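Local coordinates for hypothetical protein (Staphylococcus aureus subsp. aureus, PDB 2IL5), which is of unknown function but, as an AHSA1-like member of the Bet v 1-like clan, may bind a hydrophobic ligand or a partner protein, at residues 16-21 / 120-125; 43-48 / 65-70. All coordinates share one frame; numbering follows the deposited sequence.

Strand 12-22 opens the modelled fold as one edge of an antiparallel sheet, and contact 1 pairs its residues 16-21 with 120-125 of strand 118-128, closing a loop of 98 residues. Inside that loop the chain runs through helices 26-32 and 36-39 to the segment 43-48, which contact 2 joins to the end of strand 62-68, so contact 2 is nested within contact 1. The two lie on opposite sides of the chain's centre, about 22 Å apart between centres, and do not touch. Contact 1 closes one margin of the sheet, whereas contact 2 ties the loop after the short helices to the strand beside the other edge, 50-55.

Contact 1 of 2, residues 16-21 / 120-125; sequences VEIEKL and MLFYYR
With CG anti to the backbone N in Phe122 (chi1 168°) and Tyr124 (chi1 166°), both rings rise from the same face of the sheet beside Val16 and Ile18. Val16 serves both: its CG1 comes to the edge of the Phe122 ring, near the ring plane, 4.1 Å from CE2, while its CB lies 4.0 Å from CD2 of Tyr124. Ile18 CB meets Phe122 CD2 at 4.0 Å. Further along this face, Lys20 and selenomethionine Met120 run side by side, CG of Lys20 touching the terminal CE of Met120; the lysine NZ continues to a salt bridge with Glu155. On the other face, the aliphatic part of Glu19 lies alongside Leu121, with Glu19 CG 3.6 Å from Leu121 CD2. The Glu19 carboxylate bonds Gln119. Six backbone hydrogen bonds hold the register, in reciprocal pairs between Val16 and Tyr124, Ile18 and Phe122, and Lys20 and Met120. Helix 136-166 covers the aromatic face, where Phe154 and Phe158 meet Phe122, and Tyr146 binds the Tyr124 hydroxyl. This is antiparallel pairing of the first and last strands, packed against the long C-terminal helix, as in the helix-grip fold of Bet v 1-like proteins.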
ATOM      1  N   VAL A  16       5.577   9.161  -2.348  1.00 41.40           N
ATOM      2  CA  VAL A  16       5.846   8.819  -0.973  1.00 41.74           C
ATOM      3  C   VAL A  16       6.986   7.801  -0.944  1.00 43.09           C
ATOM      4  O   VAL A  16       6.976   6.822  -1.667  1.00 42.77           O
ATOM      5  CB  VAL A  16       4.517   8.353  -0.245  1.00 41.36           C
ATOM      6  CG1 VAL A  16       4.796   7.714   1.093  1.00 40.46           C
ATOM      7  CG2 VAL A  16       3.541   9.571  -0.074  1.00 39.26           C
ATOM      8  N   GLU A  17       7.989   8.069  -0.114  1.00 44.92           N
ATOM      9  CA  GLU A  17       9.134   7.194   0.004  1.00 45.71           C
ATOM     10  C   GLU A  17       9.273   6.860   1.457  1.00 45.98           C
ATOM     11  O   GLU A  17       9.449   7.747   2.280  1.00 45.27           O
ATOM     12  CB  GLU A  17      10.398   7.873  -0.520  1.00 45.64           C
ATOM     13  CG  GLU A  17      10.393   8.049  -2.048  1.00 46.48           C
ATOM     14  CD  GLU A  17      11.618   8.765  -2.533  1.00 45.84           C
ATOM     15  OE1 GLU A  17      11.740   9.975  -2.240  1.00 49.14           O
ATOM     16  OE2 GLU A  17      12.462   8.126  -3.198  1.00 45.47           O
ATOM     17  N   ILE A  18       9.170   5.576   1.768  1.00 46.12           N
ATOM     18  CA  ILE A  18       9.272   5.116   3.157  1.00 46.21           C
ATOM     19  C   ILE A  18      10.304   3.993   3.302  1.00 46.78           C
ATOM     20  O   ILE A  18      10.294   3.032   2.540  1.00 46.75           O
ATOM     21  CB  ILE A  18       7.882   4.686   3.759  1.00 46.18           C
ATOM     22  CG1 ILE A  18       6.921   5.895   3.831  1.00 44.49           C
ATOM     23  CG2 ILE A  18       8.089   4.032   5.142  1.00 45.05           C
ATOM     24  CD1 ILE A  18       5.521   5.593   4.352  1.00 40.33           C
ATOM     25  N   GLU A  19      11.213   4.144   4.263  1.00 48.34           N
ATOM     26  CA  GLU A  19      12.150   3.071   4.634  1.00 49.26           C
ATOM     27  C   GLU A  19      11.805   2.518   6.021  1.00 49.14           C
ATOM     28  O   GLU A  19      11.690   3.283   6.986  1.00 48.83           O
ATOM     29  CB  GLU A  19      13.604   3.561   4.624  1.00 49.35           C
ATOM     30  CG  GLU A  19      14.577   2.515   5.155  1.00 53.27           C
ATOM     31  CD  GLU A  19      16.023   2.970   5.171  1.00 57.67           C
ATOM     32  OE1 GLU A  19      16.298   4.182   5.033  1.00 59.54           O
ATOM     33  OE2 GLU A  19      16.896   2.099   5.322  1.00 60.04           O
ATOM     34  N   LYS A  20      11.618   1.201   6.108  1.00 49.12           N
ATOM     35  CA  LYS A  20      11.478   0.516   7.407  1.00 49.23           C
ATOM     36  C   LYS A  20      12.540  -0.567   7.599  1.00 48.70           C
ATOM     37  O   LYS A  20      12.851  -1.306   6.665  1.00 47.90           O
ATOM     38  CB  LYS A  20      10.107  -0.127   7.532  1.00 49.44           C
ATOM     39  CG  LYS A  20       8.950   0.845   7.550  1.00 53.03           C
ATOM     40  CD  LYS A  20       8.999   1.658   8.811  1.00 55.90           C
ATOM     41  CE  LYS A  20       7.944   2.727   8.794  1.00 57.34           C
ATOM     42  NZ  LYS A  20       7.952   3.426  10.115  1.00 57.51           N
ATOM     43  N   LEU A  21      13.076  -0.651   8.819  1.00 48.88           N
ATOM     44  CA  LEU A  21      14.012  -1.721   9.248  1.00 48.83           C
ATOM     45  C   LEU A  21      13.328  -2.659  10.264  1.00 48.84           C
ATOM     46  O   LEU A  21      12.884  -2.229  11.317  1.00 47.80           O
ATOM     47  CB  LEU A  21      15.286  -1.128   9.864  1.00 48.33           C
ATOM     48  CG  LEU A  21      16.185  -0.238   8.985  1.00 48.79           C
ATOM     49  CD1 LEU A  21      17.317   0.374   9.820  1.00 49.58           C
ATOM     50  CD2 LEU A  21      16.787  -0.975   7.811  1.00 46.72           C
HETATM   51  N   MSE A 120      13.064  -2.567   4.278  1.00 45.38           N
HETATM   52  CA  MSE A 120      11.957  -2.447   3.370  1.00 44.40           C
HETATM   53  C   MSE A 120      11.910  -1.035   2.853  1.00 44.53           C
HETATM   54  O   MSE A 120      11.765  -0.088   3.625  1.00 44.31           O
HETATM   55  CB  MSE A 120      10.651  -2.826   4.043  1.00 44.41           C
HETATM   56  CG  MSE A 120       9.447  -2.811   3.101  1.00 45.41           C
HETATM   57 SE   MSE A 120       7.739  -3.056   4.030  0.70 47.68          SE
HETATM   58  CE  MSE A 120       7.383  -1.273   4.662  1.00 42.78           C
ATOM     59  N   LEU A 121      12.042  -0.928   1.524  1.00 44.28           N
ATOM     60  CA  LEU A 121      12.000   0.326   0.801  1.00 43.73           C
ATOM     61  C   LEU A 121      10.711   0.431  -0.060  1.00 43.72           C
ATOM     62  O   LEU A 121      10.493  -0.300  -1.051  1.00 42.67           O
ATOM     63  CB  LEU A 121      13.274   0.527  -0.013  1.00 43.71           C
ATOM     64  CG  LEU A 121      14.592   0.431   0.783  1.00 45.29           C
ATOM     65  CD1 LEU A 121      15.800   0.271  -0.139  1.00 45.33           C
ATOM     66  CD2 LEU A 121      14.747   1.654   1.699  1.00 47.24           C
ATOM     67  N   PHE A 122       9.861   1.351   0.375  1.00 43.01           N
ATOM     68  CA  PHE A 122       8.536   1.517  -0.188  1.00 43.61           C
ATOM     69  C   PHE A 122       8.464   2.808  -0.988  1.00 42.83           C
ATOM     70  O   PHE A 122       8.810   3.875  -0.476  1.00 42.91           O
ATOM     71  CB  PHE A 122       7.474   1.473   0.960  1.00 42.06           C
ATOM     72  CG  PHE A 122       6.064   1.920   0.538  1.00 42.97           C
ATOM     73  CD1 PHE A 122       5.166   1.008  -0.024  1.00 39.63           C
ATOM     74  CD2 PHE A 122       5.632   3.258   0.753  1.00 40.85           C
ATOM     75  CE1 PHE A 122       3.877   1.414  -0.352  1.00 40.40           C
ATOM     76  CE2 PHE A 122       4.351   3.689   0.412  1.00 37.57           C
ATOM     77  CZ  PHE A 122       3.459   2.773  -0.121  1.00 37.77           C
ATOM     78  N   TYR A 123       7.988   2.708  -2.225  1.00 42.91           N
ATOM     79  CA  TYR A 123       7.742   3.880  -3.068  1.00 42.54           C
ATOM     80  C   TYR A 123       6.283   3.900  -3.510  1.00 42.34           C
ATOM     81  O   TYR A 123       5.775   2.877  -3.896  1.00 42.98           O
ATOM     82  CB  TYR A 123       8.642   3.816  -4.312  1.00 41.84           C
ATOM     83  CG  TYR A 123       8.248   4.800  -5.395  1.00 42.53           C
ATOM     84  CD1 TYR A 123       8.647   6.125  -5.335  1.00 44.19           C
ATOM     85  CD2 TYR A 123       7.471   4.398  -6.491  1.00 43.61           C
ATOM     86  CE1 TYR A 123       8.310   7.054  -6.369  1.00 43.58           C
ATOM     87  CE2 TYR A 123       7.144   5.290  -7.511  1.00 41.25           C
ATOM     88  CZ  TYR A 123       7.573   6.636  -7.439  1.00 41.17           C
ATOM     89  OH  TYR A 123       7.214   7.547  -8.417  1.00 39.73           O
ATOM     90  N   TYR A 124       5.632   5.055  -3.478  1.00 42.17           N
ATOM     91  CA  TYR A 124       4.267   5.192  -3.920  1.00 42.77           C
ATOM     92  C   TYR A 124       4.111   6.452  -4.752  1.00 43.64           C
ATOM     93  O   TYR A 124       4.637   7.512  -4.379  1.00 43.37           O
ATOM     94  CB  TYR A 124       3.367   5.259  -2.704  1.00 42.39           C
ATOM     95  CG  TYR A 124       1.918   5.716  -2.878  1.00 43.43           C
ATOM     96  CD1 TYR A 124       0.906   4.819  -3.245  1.00 43.75           C
ATOM     97  CD2 TYR A 124       1.552   7.050  -2.594  1.00 45.01           C
ATOM     98  CE1 TYR A 124      -0.445   5.222  -3.326  1.00 41.24           C
ATOM     99  CE2 TYR A 124       0.218   7.487  -2.708  1.00 42.38           C
ATOM    100  CZ  TYR A 124      -0.773   6.576  -3.050  1.00 46.34           C
ATOM    101  OH  TYR A 124      -2.078   7.039  -3.150  1.00 46.12           O
ATOM    102  N   ARG A 125       3.373   6.326  -5.856  1.00 43.61           N
ATOM    103  CA  ARG A 125       3.076   7.453  -6.747  1.00 44.23           C
ATOM    104  C   ARG A 125       1.562   7.590  -6.958  1.00 44.66           C
ATOM    105  O   ARG A 125       0.883   6.611  -7.264  1.00 44.46           O
ATOM    106  CB  ARG A 125       3.776   7.285  -8.069  1.00 42.67           C
ATOM    107  CG  ARG A 125       3.784   8.573  -8.835  1.00 46.18           C
ATOM    108  CD  ARG A 125       4.472   8.509 -10.166  1.00 43.03           C
ATOM    109  NE  ARG A 125       4.078   7.435 -11.063  1.00 45.17           N
ATOM    110  CZ  ARG A 125       4.819   6.342 -11.315  1.00 49.39           C
ATOM    111  NH1 ARG A 125       5.961   6.093 -10.669  1.00 51.25           N
ATOM    112  NH2 ARG A 125       4.401   5.458 -12.188  1.00 50.10           N
TER

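Contact 2 of 2, residues 43-48 / 65-70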
ATOM      1  N   PHE A  43      -3.679  -4.515   4.870  1.00 45.57           N
ATOM      2  CA  PHE A  43      -3.548  -3.743   3.634  1.00 45.75           C
ATOM      3  C   PHE A  43      -4.871  -3.119   3.237  1.00 45.94           C
ATOM      4  O   PHE A  43      -5.705  -3.791   2.642  1.00 44.93           O
ATOM      5  CB  PHE A  43      -3.026  -4.632   2.503  1.00 46.32           C
ATOM      6  CG  PHE A  43      -2.629  -3.872   1.292  1.00 46.05           C
ATOM      7  CD1 PHE A  43      -3.490  -3.776   0.198  1.00 48.35           C
ATOM      8  CD2 PHE A  43      -1.400  -3.222   1.241  1.00 49.43           C
ATOM      9  CE1 PHE A  43      -3.126  -3.038  -0.937  1.00 49.13           C
ATOM     10  CE2 PHE A  43      -1.034  -2.480   0.111  1.00 50.63           C
ATOM     11  CZ  PHE A  43      -1.909  -2.402  -0.976  1.00 49.75           C
HETATM   12  N   MSE A  44      -5.039  -1.840   3.590  1.00 46.19           N
HETATM   13  CA  MSE A  44      -6.278  -1.050   3.392  1.00 47.00           C
HETATM   14  C   MSE A  44      -7.494  -1.645   4.079  1.00 45.54           C
HETATM   15  O   MSE A  44      -8.627  -1.310   3.773  1.00 44.65           O
HETATM   16  CB  MSE A  44      -6.583  -0.849   1.904  1.00 48.26           C
HETATM   17  CG  MSE A  44      -5.382  -0.571   1.042  1.00 54.43           C
HETATM   18 SE   MSE A  44      -5.016   1.310   0.895  0.70 67.29          SE
HETATM   19  CE  MSE A  44      -6.717   2.014   0.217  1.00 64.21           C
ATOM     20  N   THR A  45      -7.244  -2.549   5.010  1.00 45.20           N
ATOM     21  CA  THR A  45      -8.312  -3.197   5.709  1.00 44.59           C
ATOM     22  C   THR A  45      -7.802  -3.754   7.049  1.00 43.96           C
ATOM     23  O   THR A  45      -6.644  -3.516   7.415  1.00 44.04           O
ATOM     24  CB  THR A  45      -8.919  -4.256   4.783  1.00 44.77           C
ATOM     25  OG1 THR A  45     -10.179  -4.696   5.298  1.00 44.86           O
ATOM     26  CG2 THR A  45      -7.944  -5.409   4.557  1.00 45.42           C
ATOM     27  N   SER A  46      -8.658  -4.449   7.796  1.00 42.52           N
ATOM     28  CA  SER A  46      -8.209  -5.166   9.005  1.00 42.06           C
ATOM     29  C   SER A  46      -9.090  -6.379   9.243  1.00 42.02           C
ATOM     30  O   SER A  46     -10.135  -6.524   8.577  1.00 42.22           O
ATOM     31  CB  SER A  46      -8.175  -4.251  10.242  1.00 41.07           C
ATOM     32  OG  SER A  46      -9.484  -3.867  10.590  1.00 40.61           O
ATOM     33  N   ALA A  47      -8.664  -7.251  10.167  1.00 41.51           N
ATOM     34  CA  ALA A  47      -9.409  -8.450  10.499  1.00 42.35           C
ATOM     35  C   ALA A  47     -10.884  -8.162  10.763  1.00 42.75           C
ATOM     36  O   ALA A  47     -11.757  -8.872  10.240  1.00 42.63           O
ATOM     37  CB  ALA A  47      -8.781  -9.186  11.716  1.00 42.53           C
ATOM     38  N   ARG A  48     -11.156  -7.107  11.544  1.00 43.16           N
ATOM     39  CA  ARG A  48     -12.521  -6.788  11.951  1.00 44.00           C
ATOM     40  C   ARG A  48     -13.361  -6.011  10.979  1.00 44.75           C
ATOM     41  O   ARG A  48     -14.576  -6.162  10.988  1.00 45.70           O
ATOM     42  CB  ARG A  48     -12.569  -6.125  13.328  1.00 43.76           C
ATOM     43  CG  ARG A  48     -12.580  -7.172  14.399  1.00 43.82           C
ATOM     44  CD  ARG A  48     -12.585  -6.581  15.789  1.00 44.90           C
ATOM     45  NE  ARG A  48     -13.908  -6.258  16.315  1.00 40.77           N
ATOM     46  CZ  ARG A  48     -14.823  -7.147  16.700  1.00 42.27           C
ATOM     47  NH1 ARG A  48     -15.976  -6.739  17.205  1.00 39.87           N
ATOM     48  NH2 ARG A  48     -14.604  -8.441  16.564  1.00 44.06           N
ATOM     49  N   ILE A  65     -10.328  -5.768  -2.439  1.00 45.46           N
ATOM     50  CA  ILE A  65     -10.568  -5.625  -1.002  1.00 44.86           C
ATOM     51  C   ILE A  65     -11.781  -4.718  -0.784  1.00 45.09           C
ATOM     52  O   ILE A  65     -11.847  -3.600  -1.328  1.00 43.87           O
ATOM     53  CB  ILE A  65      -9.337  -5.036  -0.282  1.00 45.10           C
ATOM     54  CG1 ILE A  65      -8.126  -5.962  -0.471  1.00 44.39           C
ATOM     55  CG2 ILE A  65      -9.672  -4.746   1.187  1.00 44.22           C
ATOM     56  CD1 ILE A  65      -6.789  -5.430   0.020  1.00 42.17           C
ATOM     57  N   VAL A  66     -12.749  -5.238  -0.016  1.00 45.29           N
ATOM     58  CA  VAL A  66     -13.932  -4.488   0.423  1.00 45.35           C
ATOM     59  C   VAL A  66     -13.856  -4.294   1.953  1.00 45.22           C
ATOM     60  O   VAL A  66     -13.808  -5.251   2.714  1.00 45.56           O
ATOM     61  CB  VAL A  66     -15.215  -5.226   0.016  1.00 45.75           C
ATOM     62  CG1 VAL A  66     -16.427  -4.412   0.330  1.00 45.78           C
ATOM     63  CG2 VAL A  66     -15.177  -5.576  -1.476  1.00 45.84           C
ATOM     64  N   ASP A  67     -13.787  -3.045   2.384  1.00 44.90           N
ATOM     65  CA  ASP A  67     -13.545  -2.704   3.773  1.00 43.74           C
ATOM     66  C   ASP A  67     -14.740  -1.924   4.305  1.00 43.08           C
ATOM     67  O   ASP A  67     -15.169  -0.928   3.689  1.00 42.58           O
ATOM     68  CB  ASP A  67     -12.265  -1.867   3.922  1.00 43.75           C
ATOM     69  CG  ASP A  67     -11.834  -1.715   5.380  1.00 45.05           C
ATOM     70  OD1 ASP A  67     -11.610  -2.742   6.064  1.00 45.90           O
ATOM     71  OD2 ASP A  67     -11.716  -0.572   5.852  1.00 46.63           O
ATOM     72  N   GLN A  68     -15.265  -2.402   5.442  1.00 41.59           N
ATOM     73  CA  GLN A  68     -16.358  -1.773   6.174  1.00 40.66           C
ATOM     74  C   GLN A  68     -15.968  -0.459   6.865  1.00 40.16           C
ATOM     75  O   GLN A  68     -15.113  -0.425   7.740  1.00 39.95           O
ATOM     76  CB  GLN A  68     -16.914  -2.760   7.206  1.00 40.90           C
ATOM     77  CG  GLN A  68     -18.246  -2.350   7.851  1.00 39.64           C
ATOM     78  CD  GLN A  68     -19.367  -2.284   6.853  1.00 39.40           C
ATOM     79  OE1 GLN A  68     -19.803  -1.198   6.459  1.00 39.76           O
ATOM     80  NE2 GLN A  68     -19.831  -3.445   6.419  1.00 39.23           N
ATOM     81  N   GLN A  69     -16.617   0.623   6.455  1.00 40.39           N
ATOM     82  CA  GLN A  69     -16.513   1.917   7.127  1.00 40.64           C
ATOM     83  C   GLN A  69     -17.787   2.186   7.912  1.00 39.24           C
ATOM     84  O   GLN A  69     -18.677   1.352   7.932  1.00 37.90           O
ATOM     85  CB  GLN A  69     -16.306   3.014   6.077  1.00 41.72           C
ATOM     86  CG  GLN A  69     -15.088   2.784   5.169  1.00 47.24           C
ATOM     87  CD  GLN A  69     -13.806   3.199   5.859  1.00 56.53           C
ATOM     88  OE1 GLN A  69     -13.194   2.413   6.599  1.00 59.83           O
ATOM     89  NE2 GLN A  69     -13.382   4.442   5.617  1.00 60.45           N
ATOM     90  N   ARG A  70     -17.872   3.359   8.534  1.00 38.86           N
ATOM     91  CA  ARG A  70     -19.006   3.711   9.377  1.00 39.68           C
ATOM     92  C   ARG A  70     -20.338   3.849   8.606  1.00 40.42           C
ATOM     93  O   ARG A  70     -20.340   3.988   7.379  1.00 39.87           O
ATOM     94  CB  ARG A  70     -18.696   4.969  10.216  1.00 39.58           C
ATOM     95  CG  ARG A  70     -17.572   4.761  11.211  1.00 37.44           C
ATOM     96  CD  ARG A  70     -17.498   5.880  12.192  1.00 37.08           C
ATOM     97  NE  ARG A  70     -18.575   5.808  13.168  1.00 38.73           N
ATOM     98  CZ  ARG A  70     -18.540   5.122  14.311  1.00 38.03           C
ATOM     99  NH1 ARG A  70     -19.577   5.147  15.121  1.00 35.69           N
ATOM    100  NH2 ARG A  70     -17.474   4.407  14.648  1.00 38.02           N
TER
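The Phe43 ring receives Ile65 CD1 at its edge, in the ring plane and 3.7 Å from CD1 of Phe43, while CG of the adjacent selenomethionine Met44 sits over one face, displaced toward the rim. The side chains of Phe43 and Ile65 cross at about a right angle, and the same isoleucine methyl also reaches back to the main chain, 3.3 Å from Phe43 O. The second flat group, the carboxylate of Asp67, is met from above its plane: Thr45 OG1 donates a hydrogen bond to Asp67 OD1 from 38° out of that plane, at a short 2.5 Å. Thr45 OG1 stands anti to the backbone N (chi1 -166°), which directs the hydroxyl at the aspartate and leaves CG2 between N and the carbonyl carbon. From there the methyl packs on Ile65 CG2 at 3.8 Å, and Thr45 CB lies 3.7 Å from the same Ile65 CG2. One threonine thus offers its hydroxyl to a carboxylate and its carbon atoms to an apolar neighbour, two residues apart on the strand and both pointing toward the loop. The Met44 carbonyl oxygen sits against the carboxylate carbon, Met44 O 3.6 Å from Asp67 CG, so the main chain of the loop also packs on this side chain.

Partners on strand 50-55 and just before it extend the polar group, since Asp67 OD1 is also bonded by Thr49 OG1 and Thr45 OG1 by Asn50 ND2. These bonds give buried polar atoms more than one partner and probably limit rotation of the carboxylate. Strand 62-68 lies between strands 50-55 and 74-85, with backbone bonds from Val66 to Lys51 and from Asp67 to Asn75. The loop that follows helix 36-39 also reaches strand 89-94 through Phe43, which touches Met92 and Ile94, and helix 136-166 through Met44 on Met157 and Ser46 on Lys160.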